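Local structure of glycosylation Associate Protein 1 (Streptococcus agalactiae serotype V, 6OYC) at residues S116-Q124 with H133-Q141; F31-M40 with H299-L307. The protein probably takes part, as a lectin-like subunit of the Gap1-Gap2-Gap3 complex, in the glycosylation and accessory Sec secretion of streptococcal surface proteins. All coordinates share one frame; numbering follows the deposited sequence.

Contact 1 (116-124 with 133-141) is a partly buried hairpin in the long antiparallel sheet, its centre about 30 Å from that of the chain. Contact 2 (31-40 with 299-307) is buried, its centre about 12 Å from that of the chain, where a helix following the first strand of one parallel sheet meets the chain that runs on to the other. The two centres are about 41 Å apart and the nearest atoms about 20 Å, so the contacts do not touch. The whole antiparallel sheet, contact 1 included, is built from chain lying between the two segments of contact 2, consistent with an insertion into the first Rossmann-like half of a GT-B architecture.

Contact 1 (S116-Q124 with H133-Q141); sequences SGDLIAKVQ and HIDYFANEQ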
loop_
_atom_site.group_PDB
_atom_site.type_symbol
_atom_site.label_atom_id
_atom_site.label_comp_id
_atom_site.label_asym_id
_atom_site.label_seq_id
_atom_site.Cartn_x
_atom_site.Cartn_y
_atom_site.Cartn_z
ATOM N N SER A 116 11.580 26.698 -26.445
ATOM C CA SER A 116 11.929 28.113 -26.266
ATOM C C SER A 116 11.208 28.740 -25.075
ATOM O O SER A 116 10.577 29.789 -25.182
ATOM C CB SER A 116 11.647 28.913 -27.533
ATOM O OG SER A 116 12.074 28.191 -28.673
ATOM N N GLY A 117 11.311 28.092 -23.917
ATOM C CA GLY A 117 10.705 28.615 -22.707
ATOM C C GLY A 117 9.246 28.267 -22.501
ATOM O O GLY A 117 8.742 28.441 -21.393
ATOM N N ASP A 118 8.546 27.785 -23.530
ATOM C CA ASP A 118 7.159 27.357 -23.380
ATOM C C ASP A 118 7.097 25.927 -22.861
ATOM O O ASP A 118 7.688 25.020 -23.455
ATOM C CB ASP A 118 6.417 27.441 -24.714
ATOM C CG ASP A 118 5.919 28.829 -25.007
ATOM O OD1 ASP A 118 6.403 29.777 -24.347
ATOM O OD2 ASP A 118 5.050 28.975 -25.896
ATOM N N LEU A 119 6.375 25.729 -21.763
ATOM C CA LEU A 119 6.151 24.387 -21.238
ATOM C C LEU A 119 5.352 23.561 -22.244
ATOM O O LEU A 119 4.259 23.960 -22.656
ATOM C CB LEU A 119 5.410 24.452 -19.902
ATOM C CG LEU A 119 5.217 23.099 -19.199
ATOM C CD1 LEU A 119 6.554 22.353 -18.993
ATOM C CD2 LEU A 119 4.505 23.273 -17.867
ATOM N N ILE A 120 5.901 22.421 -22.654
ATOM C CA ILE A 120 5.154 21.451 -23.445
ATOM C C ILE A 120 4.620 20.312 -22.584
ATOM O O ILE A 120 3.478 19.894 -22.751
ATOM C CB ILE A 120 6.019 20.901 -24.597
ATOM C CG1 ILE A 120 6.588 22.042 -25.438
ATOM C CG2 ILE A 120 5.200 19.958 -25.447
ATOM C CD1 ILE A 120 5.535 22.989 -25.896
ATOM N N ALA A 121 5.423 19.780 -21.664
ATOM C CA ALA A 121 4.990 18.585 -20.959
ATOM C C ALA A 121 5.789 18.409 -19.681
ATOM O O ALA A 121 6.900 18.928 -19.541
ATOM C CB ALA A 121 5.123 17.334 -21.832
ATOM N N LYS A 122 5.189 17.665 -18.748
ATOM C CA LYS A 122 5.865 17.175 -17.557
ATOM C C LYS A 122 5.833 15.657 -17.590
ATOM O O LYS A 122 4.774 15.061 -17.782
ATOM C CB LYS A 122 5.215 17.696 -16.291
ATOM C CG LYS A 122 5.201 19.177 -16.198
ATOM C CD LYS A 122 4.836 19.650 -14.793
ATOM C CE LYS A 122 4.601 21.170 -14.781
ATOM N NZ LYS A 122 4.672 21.801 -13.405
ATOM N N VAL A 123 6.992 15.037 -17.433
ATOM C CA VAL A 123 7.137 13.598 -17.580
ATOM C C VAL A 123 7.275 13.001 -16.194
ATOM O O VAL A 123 8.105 13.461 -15.407
ATOM C CB VAL A 123 8.345 13.260 -18.464
ATOM C CG1 VAL A 123 8.531 11.758 -18.556
ATOM C CG2 VAL A 123 8.161 13.898 -19.850
ATOM N N GLN A 124 6.464 11.987 -15.890
ATOM C CA GLN A 124 6.428 11.394 -14.559
ATOM C C GLN A 124 6.831 9.933 -14.628
ATOM O O GLN A 124 6.469 9.217 -15.575
ATOM C CB GLN A 124 5.046 11.522 -13.921
ATOM C CG GLN A 124 4.726 12.962 -13.464
ATOM C CD GLN A 124 5.245 13.252 -12.073
ATOM O OE1 GLN A 124 5.937 12.417 -11.472
ATOM N NE2 GLN A 124 4.900 14.429 -11.535
ATOM N N HIS A 133 2.988 8.629 -16.745
ATOM C CA HIS A 133 2.116 9.544 -17.462
ATOM C C HIS A 133 2.879 10.788 -17.891
ATOM O O HIS A 133 3.926 11.131 -17.330
ATOM C CB HIS A 133 0.861 9.907 -16.641
ATOM C CG HIS A 133 1.129 10.672 -15.379
ATOM N ND1 HIS A 133 1.321 10.057 -14.155
ATOM C CD2 HIS A 133 1.144 12.004 -15.134
ATOM C CE1 HIS A 133 1.476 10.977 -13.221
ATOM N NE2 HIS A 133 1.366 12.167 -13.787
ATOM N N ILE A 134 2.345 11.442 -18.924
ATOM C CA ILE A 134 2.820 12.746 -19.361
ATOM C C ILE A 134 1.665 13.746 -19.294
ATOM O O ILE A 134 0.607 13.530 -19.910
ATOM C CB ILE A 134 3.405 12.693 -20.777
ATOM C CG1 ILE A 134 4.611 11.757 -20.829
ATOM C CG2 ILE A 134 3.733 14.088 -21.249
ATOM C CD1 ILE A 134 4.957 11.344 -22.236
ATOM N N ASP A 135 1.877 14.843 -18.551
ATOM C CA ASP A 135 0.967 15.981 -18.583
ATOM C C ASP A 135 1.361 16.855 -19.761
ATOM O O ASP A 135 2.490 17.351 -19.817
ATOM C CB ASP A 135 1.025 16.786 -17.289
ATOM C CG ASP A 135 0.449 16.032 -16.095
ATOM O OD1 ASP A 135 -0.232 14.992 -16.283
ATOM O OD2 ASP A 135 0.701 16.489 -14.957
ATOM N N TYR A 136 0.450 17.027 -20.706
ATOM C CA TYR A 136 0.734 17.748 -21.935
ATOM C C TYR A 136 0.016 19.088 -21.877
ATOM O O TYR A 136 -1.162 19.153 -21.509
ATOM C CB TYR A 136 0.303 16.927 -23.150
ATOM C CG TYR A 136 1.039 17.293 -24.406
ATOM C CD1 TYR A 136 0.616 18.355 -25.198
ATOM C CD2 TYR A 136 2.153 16.574 -24.810
ATOM C CE1 TYR A 136 1.292 18.693 -26.348
ATOM C CE2 TYR A 136 2.829 16.895 -25.971
ATOM C CZ TYR A 136 2.402 17.953 -26.735
ATOM O OH TYR A 136 3.086 18.267 -27.889
ATOM N N PHE A 137 0.735 20.153 -22.207
ATOM C CA PHE A 137 0.297 21.508 -21.924
ATOM C C PHE A 137 0.091 22.262 -23.218
ATOM O O PHE A 137 0.740 21.976 -24.224
ATOM C CB PHE A 137 1.322 22.289 -21.075
ATOM C CG PHE A 137 1.342 21.883 -19.646
ATOM C CD1 PHE A 137 1.978 20.707 -19.263
ATOM C CD2 PHE A 137 0.724 22.671 -18.682
ATOM C CE1 PHE A 137 1.993 20.321 -17.946
ATOM C CE2 PHE A 137 0.730 22.287 -17.355
ATOM C CZ PHE A 137 1.357 21.099 -16.984
ATOM N N ALA A 138 -0.805 23.243 -23.162
ATOM C CA ALA A 138 -0.909 24.279 -24.176
ATOM C C ALA A 138 -1.159 25.590 -23.453
ATOM O O ALA A 138 -1.949 25.634 -22.502
ATOM C CB ALA A 138 -2.017 23.988 -25.186
ATOM N N ASN A 139 -0.437 26.635 -23.874
ATOM C CA ASN A 139 -0.529 27.962 -23.268
ATOM C C ASN A 139 -0.429 27.893 -21.754
ATOM O O ASN A 139 -1.236 28.483 -21.037
ATOM C CB ASN A 139 -1.828 28.669 -23.661
ATOM C CG ASN A 139 -1.975 28.842 -25.145
ATOM O OD1 ASN A 139 -2.886 28.276 -25.758
ATOM N ND2 ASN A 139 -1.087 29.641 -25.743
ATOM N N GLU A 140 0.554 27.137 -21.261
ATOM C CA GLU A 140 0.850 27.037 -19.834
ATOM C C GLU A 140 -0.266 26.375 -19.028
ATOM O O GLU A 140 -0.278 26.470 -17.789
ATOM C CB GLU A 140 1.147 28.419 -19.235
ATOM C CG GLU A 140 2.492 28.991 -19.614
ATOM C CD GLU A 140 3.640 28.128 -19.151
ATOM O OE1 GLU A 140 4.327 27.535 -20.010
ATOM O OE2 GLU A 140 3.860 28.049 -17.925
ATOM N N GLN A 141 -1.212 25.712 -19.679
ATOM C CA GLN A 141 -2.330 25.097 -18.983
ATOM C C GLN A 141 -2.424 23.654 -19.441
ATOM O O GLN A 141 -2.281 23.378 -20.639
ATOM C CB GLN A 141 -3.636 25.860 -19.263
ATOM C CG GLN A 141 -4.916 25.093 -18.939
ATOM C CD GLN A 141 -6.179 25.913 -19.193
ATOM O OE1 GLN A 141 -6.591 26.701 -18.343
ATOM N NE2 GLN A 141 -6.793 25.731 -20.368
#
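Leu119 sets its CD2 methyl over the centre of the Phe137 ring, 3.6 Å from the centroid and 2° off the ring normal. Its CG lies anti to the backbone N (chi1 -175°), which carries the branch across the strand gap to the aromatic face. The extended Lys122 chain passes obliquely across the same ring, CG 3.8 Å from Phe137 CE1, with Lys122 CE near Phe137 CZ. Farther along, the CB of Gln124 lies above the His133 ring, 3.8 Å from its centroid, while the Gln124 chain bends at chi2 and delivers its amide to Tyr23. Ala121, Ile134 and Tyr136 occupy the other side of the sheet together with Val123; there Ala121 CB meets Ile134 CG2 at 3.6 Å, and Ile120 CG2 packs beside the phenol end of Tyr136.

Backbone bonds fix this register. Lys122 and Asp135 exchange a reciprocal pair, Lys122 N to Asp135 O at 2.9 Å and Asp135 N to Lys122 O at 3.0 Å, and Phe137 N reaches Ile120 O at 2.8 Å. Beyond Phe137, toward the turn, the regular pairing stops. A side chain takes over, poorly ordered Glu140 folding back at chi2 to accept from Leu119 N through OE1 at 3.2 Å.

Neighbouring strands flank the pair. Asp135 turns its OD1 to Lys145 on strand 141-148, a salt bridge on the face that also carries Lys122 and His133. On the other flank Ile120 and Ala121 both oppose Val113 of strand 111-115, forming a classic beta bulge, and a type I' turn from Ala138 to Gln141 leads into strand 141-148. Strands 118-125 and 131-138 thus make one antiparallel beta hairpin within a sheet of successive up-and-down strands.

Contact 2 (F31-M40 with H299-L307); sequences FDDTINQMKM and HVSPFDTRL
Asn36 reaches from the helix to the backbone of 299-307, its ND2 giving Phe303 O a hydrogen bond of 2.7 Å. With CG swung away from the backbone N (chi1 166°), the amide arrives in the carbonyl plane on a lone pair of Phe303 O, and the oxygen itself lies almost in the plane of the Asn36 amide. Phe303 N, a second donor close to ND2, is occupied instead by Ser301 O in an inverse gamma turn centred on Pro302. The other end of the amide, OD1, rests against Val300 CG1. Met40 CE meets Val300 CG1 at 3.5 Å; the Met40 side chain leaves between its backbone N and carbonyl carbon (chi1 59°) and bends at chi3.

The segment 299-307 leads from the last strand of one parallel sheet toward the first of the other, consistent with the junction between the two Rossmann-like halves of a GT-B fold. Here Phe303 packs on Ile498 of helix 484-502, and Val300 on Leu506 and Ile510 of helix 505-512.

Phe31, just ahead of the helix N-cap Asp32, plugs into this junction. Its ring edge faces two carbonyls, with CZ 3.1 Å from Phe303 O and CE2 3.4 Å from Pro302 O. Over one face lies Asp304, CB 3.8 Å from the ring centroid and the carboxylate stacked only 13° from the ring plane. Arg306 fixes the rotation of that carboxylate with a side-on salt bridge, NE to Asp304 OD1 at 3.0 Å and NH2 to Asp304 OD2 at 2.7 Å; its backbone N meets OD1 from above the carboxylate plane, an Asx turn. Tyr437 OH binds OD2 as well, and Glu414 makes a salt bridge to Arg306 NH2 and accepts a hydrogen bond from Phe31 N.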
loop_
_atom_site.group_PDB
_atom_site.type_symbol
_atom_site.label_atom_id
_atom_site.label_comp_id
_atom_site.label_asym_id
_atom_site.label_seq_id
_atom_site.Cartn_x
_atom_site.Cartn_y
_atom_site.Cartn_z
ATOM N N PHE A 31 0.406 -2.442 1.116
ATOM C CA PHE A 31 0.186 -3.777 1.667
ATOM C C PHE A 31 -1.141 -3.850 2.427
ATOM O O PHE A 31 -1.437 -2.988 3.255
ATOM C CB PHE A 31 1.355 -4.134 2.594
ATOM C CG PHE A 31 1.211 -5.465 3.260
ATOM C CD1 PHE A 31 1.622 -6.625 2.611
ATOM C CD2 PHE A 31 0.618 -5.569 4.510
ATOM C CE1 PHE A 31 1.464 -7.865 3.209
ATOM C CE2 PHE A 31 0.459 -6.808 5.118
ATOM C CZ PHE A 31 0.887 -7.959 4.465
ATOM N N ASP A 32 -1.954 -4.866 2.137
ATOM C CA ASP A 32 -3.239 -4.957 2.828
ATOM C C ASP A 32 -3.642 -6.419 2.964
ATOM O O ASP A 32 -2.864 -7.327 2.654
ATOM C CB ASP A 32 -4.307 -4.121 2.115
ATOM C CG ASP A 32 -4.773 -4.735 0.797
ATOM O OD1 ASP A 32 -4.279 -5.807 0.392
ATOM O OD2 ASP A 32 -5.651 -4.127 0.148
ATOM N N ASP A 33 -4.895 -6.635 3.389
ATOM C CA ASP A 33 -5.376 -7.981 3.684
ATOM C C ASP A 33 -5.371 -8.880 2.451
ATOM O O ASP A 33 -5.098 -10.083 2.562
ATOM C CB ASP A 33 -6.771 -7.910 4.324
ATOM C CG ASP A 33 -7.776 -7.091 3.496
ATOM O OD1 ASP A 33 -7.362 -6.080 2.873
ATOM O OD2 ASP A 33 -8.985 -7.460 3.477
ATOM N N THR A 34 -5.653 -8.334 1.268
ATOM C CA THR A 34 -5.651 -9.182 0.083
ATOM C C THR A 34 -4.258 -9.718 -0.208
ATOM O O THR A 34 -4.097 -10.903 -0.526
ATOM C CB THR A 34 -6.183 -8.416 -1.121
ATOM O OG1 THR A 34 -7.486 -7.908 -0.827
ATOM C CG2 THR A 34 -6.246 -9.330 -2.361
ATOM N N ILE A 35 -3.237 -8.856 -0.122
ATOM C CA ILE A 35 -1.862 -9.314 -0.331
ATOM C C ILE A 35 -1.526 -10.406 0.671
ATOM O O ILE A 35 -1.022 -11.480 0.320
ATOM C CB ILE A 35 -0.871 -8.141 -0.208
ATOM C CG1 ILE A 35 -1.216 -6.995 -1.176
ATOM C CG2 ILE A 35 0.576 -8.663 -0.315
ATOM C CD1 ILE A 35 -0.884 -7.281 -2.592
ATOM N N ASN A 36 -1.792 -10.130 1.943
ATOM C CA ASN A 36 -1.466 -11.082 2.989
ATOM C C ASN A 36 -2.163 -12.418 2.750
ATOM O O ASN A 36 -1.540 -13.481 2.864
ATOM C CB ASN A 36 -1.851 -10.477 4.335
ATOM C CG ASN A 36 -1.868 -11.494 5.430
ATOM O OD1 ASN A 36 -2.861 -12.206 5.617
ATOM N ND2 ASN A 36 -0.755 -11.598 6.149
ATOM N N GLN A 37 -3.447 -12.376 2.367
ATOM C CA GLN A 37 -4.219 -13.604 2.215
ATOM C C GLN A 37 -3.827 -14.361 0.957
ATOM O O GLN A 37 -3.791 -15.596 0.961
ATOM C CB GLN A 37 -5.719 -13.291 2.213
ATOM C CG GLN A 37 -6.209 -12.890 3.597
ATOM C CD GLN A 37 -7.465 -12.049 3.584
ATOM O OE1 GLN A 37 -8.220 -12.046 2.606
ATOM N NE2 GLN A 37 -7.707 -11.339 4.683
ATOM N N MET A 38 -3.545 -13.656 -0.137
ATOM C CA MET A 38 -3.171 -14.407 -1.331
ATOM C C MET A 38 -1.820 -15.083 -1.169
ATOM O O MET A 38 -1.608 -16.173 -1.713
ATOM C CB MET A 38 -3.137 -13.510 -2.553
ATOM C CG MET A 38 -2.844 -14.306 -3.813
ATOM S SD MET A 38 -3.686 -13.570 -5.208
ATOM C CE MET A 38 -3.870 -11.938 -4.505
ATOM N N LYS A 39 -0.898 -14.449 -0.438
ATOM C CA LYS A 39 0.399 -15.057 -0.183
ATOM C C LYS A 39 0.242 -16.369 0.574
ATOM O O LYS A 39 0.847 -17.379 0.208
ATOM C CB LYS A 39 1.298 -14.090 0.596
ATOM C CG LYS A 39 1.895 -12.943 -0.226
ATOM C CD LYS A 39 3.319 -13.254 -0.719
ATOM C CE LYS A 39 3.296 -14.222 -1.894
ATOM N NZ LYS A 39 4.508 -14.196 -2.757
ATOM N N MET A 40 -0.580 -16.375 1.628
ATOM C CA MET A 40 -0.695 -17.573 2.448
ATOM C C MET A 40 -1.494 -18.663 1.750
ATOM O O MET A 40 -1.231 -19.853 1.966
ATOM C CB MET A 40 -1.309 -17.243 3.804
ATOM C CG MET A 40 -2.666 -16.625 3.754
ATOM S SD MET A 40 -3.563 -17.088 5.253
ATOM C CE MET A 40 -3.080 -15.821 6.397
ATOM N N HIS A 299 -9.503 -14.761 13.030
ATOM C CA HIS A 299 -8.522 -13.696 13.165
ATOM C C HIS A 299 -7.289 -14.047 12.345
ATOM O O HIS A 299 -6.732 -15.143 12.478
ATOM C CB HIS A 299 -8.172 -13.489 14.642
ATOM C CG HIS A 299 -6.955 -12.645 14.879
ATOM N ND1 HIS A 299 -6.889 -11.310 14.529
ATOM C CD2 HIS A 299 -5.769 -12.940 15.463
ATOM C CE1 HIS A 299 -5.708 -10.827 14.872
ATOM N NE2 HIS A 299 -5.012 -11.794 15.442
ATOM N N VAL A 300 -6.886 -13.133 11.465
ATOM C CA VAL A 300 -5.721 -13.325 10.609
ATOM C C VAL A 300 -4.822 -12.110 10.795
ATOM O O VAL A 300 -5.127 -11.028 10.283
ATOM C CB VAL A 300 -6.105 -13.517 9.132
ATOM C CG1 VAL A 300 -4.872 -13.464 8.227
ATOM C CG2 VAL A 300 -6.865 -14.848 8.922
ATOM N N SER A 301 -3.728 -12.277 11.535
ATOM C CA SER A 301 -2.818 -11.152 11.707
ATOM C C SER A 301 -2.085 -10.876 10.392
ATOM O O SER A 301 -1.720 -11.808 9.665
ATOM C CB SER A 301 -1.821 -11.397 12.842
ATOM O OG SER A 301 -1.469 -12.759 12.943
ATOM N N PRO A 302 -1.885 -9.621 10.048
ATOM C CA PRO A 302 -1.448 -9.252 8.683
ATOM C C PRO A 302 0.066 -9.263 8.475
ATOM O O PRO A 302 0.666 -8.237 8.165
ATOM C CB PRO A 302 -2.028 -7.840 8.532
ATOM C CG PRO A 302 -2.065 -7.287 9.937
ATOM C CD PRO A 302 -2.351 -8.462 10.834
ATOM N N PHE A 303 0.681 -10.445 8.581
ATOM C CA PHE A 303 2.110 -10.600 8.317
ATOM C C PHE A 303 2.476 -10.236 6.883
ATOM O O PHE A 303 1.751 -10.559 5.935
ATOM C CB PHE A 303 2.552 -12.041 8.569
ATOM C CG PHE A 303 2.412 -12.480 9.984
ATOM C CD1 PHE A 303 3.299 -12.027 10.955
ATOM C CD2 PHE A 303 1.403 -13.372 10.352
ATOM C CE1 PHE A 303 3.169 -12.442 12.279
ATOM C CE2 PHE A 303 1.271 -13.798 11.660
ATOM C CZ PHE A 303 2.158 -13.333 12.630
ATOM N N ASP A 304 3.634 -9.594 6.725
ATOM C CA ASP A 304 4.238 -9.296 5.424
ATOM C C ASP A 304 5.578 -10.019 5.367
ATOM O O ASP A 304 6.570 -9.543 5.925
ATOM C CB ASP A 304 4.426 -7.794 5.213
ATOM C CG ASP A 304 5.108 -7.462 3.874
ATOM O OD1 ASP A 304 5.345 -8.383 3.050
ATOM O OD2 ASP A 304 5.403 -6.273 3.645
ATOM N N THR A 305 5.619 -11.147 4.662
ATOM C CA THR A 305 6.797 -12.003 4.721
ATOM C C THR A 305 7.930 -11.557 3.804
ATOM O O THR A 305 8.951 -12.242 3.749
ATOM C CB THR A 305 6.406 -13.438 4.394
ATOM O OG1 THR A 305 5.592 -13.441 3.219
ATOM C CG2 THR A 305 5.607 -14.063 5.573
ATOM N N ARG A 306 7.795 -10.439 3.089
ATOM C CA ARG A 306 8.962 -9.862 2.432
ATOM C C ARG A 306 10.025 -9.393 3.426
ATOM O O ARG A 306 11.158 -9.124 3.015
ATOM C CB ARG A 306 8.555 -8.677 1.544
ATOM C CG ARG A 306 7.548 -8.996 0.429
ATOM C CD ARG A 306 7.027 -7.721 -0.252
ATOM N NE ARG A 306 6.264 -6.869 0.660
ATOM C CZ ARG A 306 5.926 -5.607 0.401
ATOM N NH1 ARG A 306 6.280 -5.057 -0.751
ATOM N NH2 ARG A 306 5.253 -4.893 1.299
ATOM N N LEU A 307 9.682 -9.235 4.704
ATOM C CA LEU A 307 10.659 -8.782 5.691
ATOM C C LEU A 307 11.667 -9.891 5.993
ATOM O O LEU A 307 11.299 -11.062 6.138
ATOM C CB LEU A 307 9.957 -8.362 6.990
ATOM C CG LEU A 307 9.347 -6.965 7.150
ATOM C CD1 LEU A 307 10.422 -5.860 7.150
ATOM C CD2 LEU A 307 8.275 -6.706 6.081
#